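Local coordinates for protein membrane-anchored mycosin mycp1 (Mycobacterium thermoresistibile, PDB 4HVL) that is probably a subtilisin-like serine endopeptidase, a mycosin that forms an essential component of the ESX-1 type VII secretion system, at residues A165-A170 and V200-H205; T65-D70 and L172-I177; I69-N74 and R132-A137. All coordinates share one frame; numbering follows the deposited sequence.

Interaction 1: residues A165-A170 and V200-H205; sequences AIVHAA and VNYAVH. With ZN (zinc ion), chain C; ZN (zinc ion), chain E.
Ile166 and Val200 begin the seam between helices 154-171 and 194-206, neighbouring helices on one side of the parallel sheet of the subtilisin fold. The short segments run almost parallel, crossing at 18° with their axes 8.8 Å apart, and alanines on both sides permit this closeness. From CB, Ile166 forks. Its CG2 branch, anti to the backbone N, lies 4.1 Å from Ala203 CB and also reaches the backbone N of Val200; CG1 packs on Ile69 of the sheet and carries CD1 to 4.0 Å from Val200 CG2. The branched aliphatic chain thus serves two neighbours. One turn later, Ala170 CB sits over the Ala203 backbone, 4.0 Å from its CA. Tyr202 spans the gap at about a right angle to Val167, whose CG1 meets CE2 of the ring at 4.0 Å, while the hydroxyl bonds to Asn171. Beyond the apolar seam are two zinc-binding histidines: His168 shares its ion with Asp15, and His205 binds another. On the latter ring, ND1 donates to Asn201 OD1 (2.7 Å, from above the carbonyl plane), fixing the ring's rotation as NE2 holds zinc at 2.1 Å.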
# COMPACT_ATOMS: atom_id res chain seq x y z
N ALA A 165 -1.78 -0.66 14.28
CA ALA A 165 -1.18 -1.63 13.38
C ALA A 165 0.21 -1.20 12.92
O ALA A 165 1.09 -2.04 12.71
CB ALA A 165 -2.09 -1.90 12.18
N ILE A 166 0.41 0.10 12.74
CA ILE A 166 1.71 0.62 12.32
C ILE A 166 2.70 0.46 13.48
O ILE A 166 3.82 -0.00 13.26
CB ILE A 166 1.60 2.09 11.83
CG1 ILE A 166 0.79 2.17 10.54
CG2 ILE A 166 2.97 2.68 11.56
CD1 ILE A 166 0.23 3.55 10.22
N VAL A 167 2.26 0.79 14.71
CA VAL A 167 3.11 0.58 15.90
C VAL A 167 3.50 -0.90 15.99
O VAL A 167 4.70 -1.25 16.11
CB VAL A 167 2.41 1.05 17.21
CG1 VAL A 167 3.20 0.63 18.45
CG2 VAL A 167 2.28 2.57 17.22
N HIS A 168 2.50 -1.77 15.95
CA HIS A 168 2.72 -3.20 16.02
C HIS A 168 3.65 -3.71 14.88
O HIS A 168 4.58 -4.48 15.14
CB HIS A 168 1.38 -3.91 16.03
CG HIS A 168 1.47 -5.40 16.03
ND1 HIS A 168 1.82 -6.12 17.15
CD2 HIS A 168 1.20 -6.31 15.07
CE1 HIS A 168 1.78 -7.42 16.87
NE2 HIS A 168 1.40 -7.55 15.61
N ALA A 169 3.42 -3.26 13.64
CA ALA A 169 4.27 -3.65 12.52
C ALA A 169 5.73 -3.32 12.79
O ALA A 169 6.63 -4.12 12.52
CB ALA A 169 3.80 -2.99 11.23
N ALA A 170 5.96 -2.11 13.28
CA ALA A 170 7.31 -1.63 13.62
C ALA A 170 7.94 -2.51 14.70
O ALA A 170 9.10 -2.91 14.58
CB ALA A 170 7.26 -0.19 14.08
N VAL A 200 3.42 6.59 12.38
CA VAL A 200 4.27 6.64 11.20
C VAL A 200 5.64 7.15 11.60
O VAL A 200 6.68 6.57 11.24
CB VAL A 200 3.65 7.52 10.08
CG1 VAL A 200 4.61 7.68 8.93
CG2 VAL A 200 2.35 6.90 9.55
N ASN A 201 5.65 8.23 12.39
CA ASN A 201 6.91 8.79 12.91
C ASN A 201 7.74 7.79 13.70
O ASN A 201 8.95 7.74 13.53
CB ASN A 201 6.62 10.02 13.78
CG ASN A 201 7.88 10.72 14.25
OD1 ASN A 201 8.64 11.25 13.46
ND2 ASN A 201 8.09 10.74 15.56
N TYR A 202 7.09 7.03 14.58
CA TYR A 202 7.74 5.99 15.39
C TYR A 202 8.35 4.91 14.49
O TYR A 202 9.51 4.53 14.67
CB TYR A 202 6.67 5.42 16.32
CG TYR A 202 6.97 4.21 17.20
CD1 TYR A 202 7.43 4.37 18.49
CD2 TYR A 202 6.69 2.93 16.74
CE1 TYR A 202 7.65 3.27 19.30
CE2 TYR A 202 6.90 1.83 17.53
CZ TYR A 202 7.37 2.00 18.82
OH TYR A 202 7.57 0.90 19.59
N ALA A 203 7.59 4.43 13.51
CA ALA A 203 8.10 3.43 12.57
C ALA A 203 9.34 3.91 11.84
O ALA A 203 10.34 3.19 11.72
CB ALA A 203 7.03 3.01 11.57
N VAL A 204 9.30 5.16 11.38
CA VAL A 204 10.35 5.69 10.51
C VAL A 204 11.55 6.20 11.30
O VAL A 204 12.69 5.94 10.90
CB VAL A 204 9.78 6.82 9.62
CG1 VAL A 204 10.87 7.72 9.13
CG2 VAL A 204 8.99 6.22 8.47
N HIS A 205 11.31 6.92 12.39
CA HIS A 205 12.40 7.56 13.13
C HIS A 205 12.89 6.76 14.34
O HIS A 205 14.03 6.92 14.74
CB HIS A 205 12.03 8.99 13.54
CG HIS A 205 11.97 9.92 12.38
ND1 HIS A 205 10.93 10.80 12.17
CD2 HIS A 205 12.81 10.07 11.33
CE1 HIS A 205 11.14 11.46 11.05
NE2 HIS A 205 12.27 11.03 10.52
ZN ZN C . 2.44 -5.60 19.12
ZN ZN E . 13.01 11.68 8.65
O HOH W 1 15.22 11.38 8.56
O HOH W 2 11.93 13.66 8.49

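Interaction 2: residues T65-D70 and L172-I177; sequences TVAVID and LGAQVI
Val66 and Val176, like Ala67 and Ile177, are paired between parallel strands 65-70 and 176-179, adjacent members of the central sheet of the subtilisin fold. The tight, buried part is built on the backbone: Ala67 N donates to Val176 O at 2.9 Å, and the same oxygen receives a CA-H contact from Val66. The two valines stand abreast on one face of the sheet, with CG1 of Val66 4.1 Å from Val176 CB; beta-branched residues suit such extended strands. Facing the other way, toward helix 154-171, Ala67 CB comes within 3.6 Å of Ala174 CB, a closeness that small side chains allow. Further along, Ile69 stretches CD1 to 4.0 Å from Ile177 CG2, widening this apolar surface.

The looser side is where residues 172-175 lead into strand 176-179. Exposed Gly173, with positive phi (94°), ends helix 154-171 in a Schellman motif, a backbone shape natural to glycine. Thr65 O accepts from Gln175 N at 3.0 Å and only weakly from Val176 N. Solvent enters here: a water is hydrogen-bonded to Thr65 OG1, which also bonds to Arg127, and weakly to NE2 of the partly exposed Gln175. The bend at this glutamine's second torsion (94°) returns the amide to the start of strand 65-70, where OE1 accepts a hydrogen bond from Thr65 N at 2.8 Å, in the carbonyl plane.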
# COMPACT_ATOMS: atom_id res chain seq x y z
N THR A 65 12.68 -8.06 5.88
CA THR A 65 11.33 -8.44 6.29
C THR A 65 10.38 -7.28 5.94
O THR A 65 10.61 -6.15 6.36
CB THR A 65 11.28 -8.74 7.81
OG1 THR A 65 12.14 -9.86 8.11
CG2 THR A 65 9.86 -9.04 8.31
N VAL A 66 9.35 -7.56 5.14
CA VAL A 66 8.35 -6.59 4.78
C VAL A 66 7.06 -6.91 5.51
O VAL A 66 6.55 -8.05 5.41
CB VAL A 66 8.08 -6.57 3.25
CG1 VAL A 66 7.12 -5.44 2.91
CG2 VAL A 66 9.38 -6.44 2.45
N ALA A 67 6.52 -5.92 6.22
CA ALA A 67 5.20 -6.03 6.82
C ALA A 67 4.16 -5.49 5.84
O ALA A 67 4.35 -4.41 5.24
CB ALA A 67 5.12 -5.28 8.12
N VAL A 68 3.07 -6.24 5.69
CA VAL A 68 2.03 -5.90 4.74
C VAL A 68 0.73 -5.67 5.48
O VAL A 68 0.18 -6.60 6.07
CB VAL A 68 1.82 -7.03 3.72
CG1 VAL A 68 0.83 -6.61 2.65
CG2 VAL A 68 3.16 -7.43 3.09
N ILE A 69 0.28 -4.42 5.52
CA ILE A 69 -0.97 -4.05 6.19
C ILE A 69 -2.01 -4.01 5.07
O ILE A 69 -1.97 -3.16 4.19
CB ILE A 69 -0.84 -2.70 6.92
CG1 ILE A 69 0.38 -2.73 7.85
CG2 ILE A 69 -2.13 -2.38 7.65
CD1 ILE A 69 0.49 -1.53 8.76
N ASP A 70 -2.93 -4.96 5.11
CA ASP A 70 -3.83 -5.24 3.99
C ASP A 70 -5.00 -6.10 4.54
O ASP A 70 -5.44 -5.87 5.67
CB ASP A 70 -3.01 -5.93 2.89
CG ASP A 70 -3.63 -5.82 1.50
OD1 ASP A 70 -4.79 -6.30 1.36
OD2 ASP A 70 -2.94 -5.30 0.56
N LEU A 172 7.33 -5.59 15.32
CA LEU A 172 7.65 -6.90 14.72
C LEU A 172 9.02 -6.92 14.07
O LEU A 172 9.53 -8.00 13.80
CB LEU A 172 6.58 -7.28 13.68
CG LEU A 172 5.21 -7.62 14.30
CD1 LEU A 172 4.13 -7.71 13.24
CD2 LEU A 172 5.29 -8.92 15.11
N GLY A 173 9.62 -5.76 13.82
CA GLY A 173 10.99 -5.70 13.28
C GLY A 173 11.07 -5.60 11.76
O GLY A 173 12.10 -5.90 11.17
N ALA A 174 9.99 -5.21 11.11
CA ALA A 174 10.02 -5.11 9.63
C ALA A 174 10.81 -3.86 9.20
O ALA A 174 10.74 -2.82 9.85
CB ALA A 174 8.61 -5.07 9.10
N GLN A 175 11.59 -3.98 8.13
CA GLN A 175 12.41 -2.86 7.68
C GLN A 175 11.73 -2.08 6.56
O GLN A 175 12.17 -0.97 6.21
CB GLN A 175 13.79 -3.32 7.23
CG GLN A 175 14.60 -3.99 8.31
CD GLN A 175 14.45 -5.50 8.31
OE1 GLN A 175 13.98 -6.09 7.35
NE2 GLN A 175 14.82 -6.11 9.41
N VAL A 176 10.66 -2.68 6.02
CA VAL A 176 9.74 -2.03 5.08
C VAL A 176 8.33 -2.36 5.54
O VAL A 176 8.04 -3.52 5.90
CB VAL A 176 9.97 -2.54 3.65
CG1 VAL A 176 9.10 -1.77 2.65
CG2 VAL A 176 11.45 -2.43 3.29
N ILE A 177 7.47 -1.34 5.59
CA ILE A 177 6.06 -1.50 5.92
C ILE A 177 5.20 -1.00 4.75
O ILE A 177 5.16 0.21 4.44
CB ILE A 177 5.68 -0.71 7.19
CG1 ILE A 177 6.55 -1.16 8.37
CG2 ILE A 177 4.21 -0.92 7.53
CD1 ILE A 177 6.36 -0.38 9.64
O HOH W 3 14.66 -9.27 8.40

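Interaction 3: residues I69-N74 and R132-A137; sequences IDTGVN and RHTSAA. With ZN (zinc ion), chain B.
Two torsions of Arg132, CG anti to the backbone N (chi1 173°) and a bend at chi3 (70°), shape the chain that passes Thr71: the first brings CG and CD to its carbonyl, CD 3.3 Å from Thr71 O, and the second turns the guanidinium beyond. CB rests 3.6 Å from Gly72 N; Gly72, with positive phi and no side chain, suits so close a passage. A water at the guanidinium edge joins Arg132 NH1 to Thr71 O, and NH2 makes a salt bridge to Asp86. His133, with CG likewise anti to N, carries its ring to a zinc ion, while its CB touches Ile69 CG2 at 3.6 Å. Asp70 O ties the backbones together: His133 N donates at 2.8 Å, nearly along the C=O axis, with a weak second bond from Thr134 N. These bonds probably position His133 ND1 and Thr134 OG1, each 2.1 Å from the zinc that Glu181 also binds; His133 NE2 bonds to Ser158 O, holding both ring nitrogens. Thr134 O, buried without a hydrogen-bond partner, receives a CA-H contact from Thr71 (3.2 Å). Asp70, the predicted charge-relay acid, accepts hydrogen bonds at OD1 from Thr71 N (2.6 Å, anti lone pair) and His101 ND1. The contact sits at the C-terminal ends of strands 65-70 and 127-132, where subtilases carry their active site, with helix 102-110 packed on Val73 and Leu162 of helix 154-171 against His133.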
# COMPACT_ATOMS: atom_id res chain seq x y z
N ILE A 69 0.28 -4.42 5.52
CA ILE A 69 -0.97 -4.05 6.19
C ILE A 69 -2.01 -4.01 5.07
O ILE A 69 -1.97 -3.16 4.19
CB ILE A 69 -0.84 -2.70 6.92
CG1 ILE A 69 0.38 -2.73 7.85
CG2 ILE A 69 -2.13 -2.38 7.65
CD1 ILE A 69 0.49 -1.53 8.76
N ASP A 70 -2.93 -4.96 5.11
CA ASP A 70 -3.83 -5.24 3.99
C ASP A 70 -5.00 -6.10 4.54
O ASP A 70 -5.44 -5.87 5.67
CB ASP A 70 -3.01 -5.93 2.89
CG ASP A 70 -3.63 -5.82 1.50
OD1 ASP A 70 -4.79 -6.30 1.36
OD2 ASP A 70 -2.94 -5.30 0.56
N THR A 71 -5.49 -7.09 3.78
CA THR A 71 -6.67 -7.85 4.18
C THR A 71 -6.29 -9.26 4.71
O THR A 71 -7.13 -10.17 4.70
CB THR A 71 -7.66 -8.02 3.00
OG1 THR A 71 -7.04 -8.85 2.00
CG2 THR A 71 -8.04 -6.67 2.40
N GLY A 72 -5.05 -9.45 5.15
CA GLY A 72 -4.60 -10.80 5.50
C GLY A 72 -4.06 -11.56 4.29
O GLY A 72 -4.20 -11.12 3.12
N VAL A 73 -3.44 -12.70 4.58
CA VAL A 73 -2.80 -13.53 3.57
C VAL A 73 -3.07 -15.00 3.87
O VAL A 73 -2.94 -15.45 5.03
CB VAL A 73 -1.27 -13.33 3.57
CG1 VAL A 73 -0.60 -14.30 2.60
CG2 VAL A 73 -0.92 -11.90 3.18
N ASN A 74 -3.49 -15.74 2.84
CA ASN A 74 -3.55 -17.18 2.94
C ASN A 74 -2.23 -17.69 2.40
O ASN A 74 -1.95 -17.58 1.22
CB ASN A 74 -4.74 -17.74 2.18
CG ASN A 74 -6.05 -17.39 2.81
OD1 ASN A 74 -6.18 -17.30 4.04
ND2 ASN A 74 -7.05 -17.18 1.98
N ARG A 132 -3.72 -8.00 9.12
CA ARG A 132 -5.02 -7.73 8.55
C ARG A 132 -5.61 -6.48 9.24
O ARG A 132 -5.87 -6.49 10.44
CB ARG A 132 -5.98 -8.92 8.63
CG ARG A 132 -7.38 -8.53 8.17
CD ARG A 132 -8.25 -9.69 7.76
NE ARG A 132 -8.63 -10.50 8.92
CZ ARG A 132 -9.52 -11.49 8.87
NH1 ARG A 132 -10.13 -11.78 7.74
NH2 ARG A 132 -9.79 -12.18 9.97
N HIS A 133 -5.81 -5.44 8.45
CA HIS A 133 -6.44 -4.22 8.91
C HIS A 133 -7.84 -3.98 8.30
O HIS A 133 -8.66 -3.31 8.93
CB HIS A 133 -5.54 -3.01 8.65
CG HIS A 133 -6.19 -1.71 9.01
ND1 HIS A 133 -6.82 -0.93 8.07
CD2 HIS A 133 -6.42 -1.13 10.21
CE1 HIS A 133 -7.37 0.11 8.67
NE2 HIS A 133 -7.14 0.01 9.97
N THR A 134 -8.12 -4.54 7.11
CA THR A 134 -9.40 -4.34 6.42
C THR A 134 -9.98 -5.64 5.93
O THR A 134 -9.23 -6.54 5.55
CB THR A 134 -9.24 -3.40 5.19
OG1 THR A 134 -9.09 -2.07 5.66
CG2 THR A 134 -10.46 -3.40 4.28
N SER A 135 -11.32 -5.74 5.92
CA SER A 135 -12.05 -6.77 5.15
C SER A 135 -13.46 -6.34 4.82
O SER A 135 -14.25 -6.02 5.73
CB SER A 135 -12.13 -8.11 5.88
OG SER A 135 -12.99 -9.01 5.14
N ALA A 136 -13.81 -6.43 3.53
CA ALA A 136 -15.17 -6.23 3.08
C ALA A 136 -16.14 -7.34 3.54
O ALA A 136 -17.34 -7.21 3.37
CB ALA A 136 -15.19 -6.10 1.56
N ALA A 137 -15.63 -8.44 4.08
CA ALA A 137 -16.47 -9.56 4.53
C ALA A 137 -17.03 -9.37 5.96
O ALA A 137 -17.92 -10.12 6.38
CB ALA A 137 -15.68 -10.86 4.47
ZN ZN B . -7.21 -1.12 5.98
O HOH W 4 -9.72 -10.61 4.82

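How the interactions relate
All three contacts belong to one subtilisin-type alpha/beta domain. Interactions 2 and 3 share Ile69 and Asp70 on strand 65-70, which has 176-179 as a neighbour on one side and 127-132 on the other; their centres are 14 Å apart. Interaction 1 belongs to the helical layer, its centre about 10 Å from that of interaction 2 and 18 Å from that of interaction 3. Ile177 CD1 packs on Ala169 and Ala203, and Ile69 CD1 on Ile166, joining layer to sheet. Along the chain, interaction 3 closes before interaction 1 opens, whereas the segments of interactions 1 and 2 interleave in sequence. Helices and sheet thus form the continuous framework that carries the predicted catalytic Asp70.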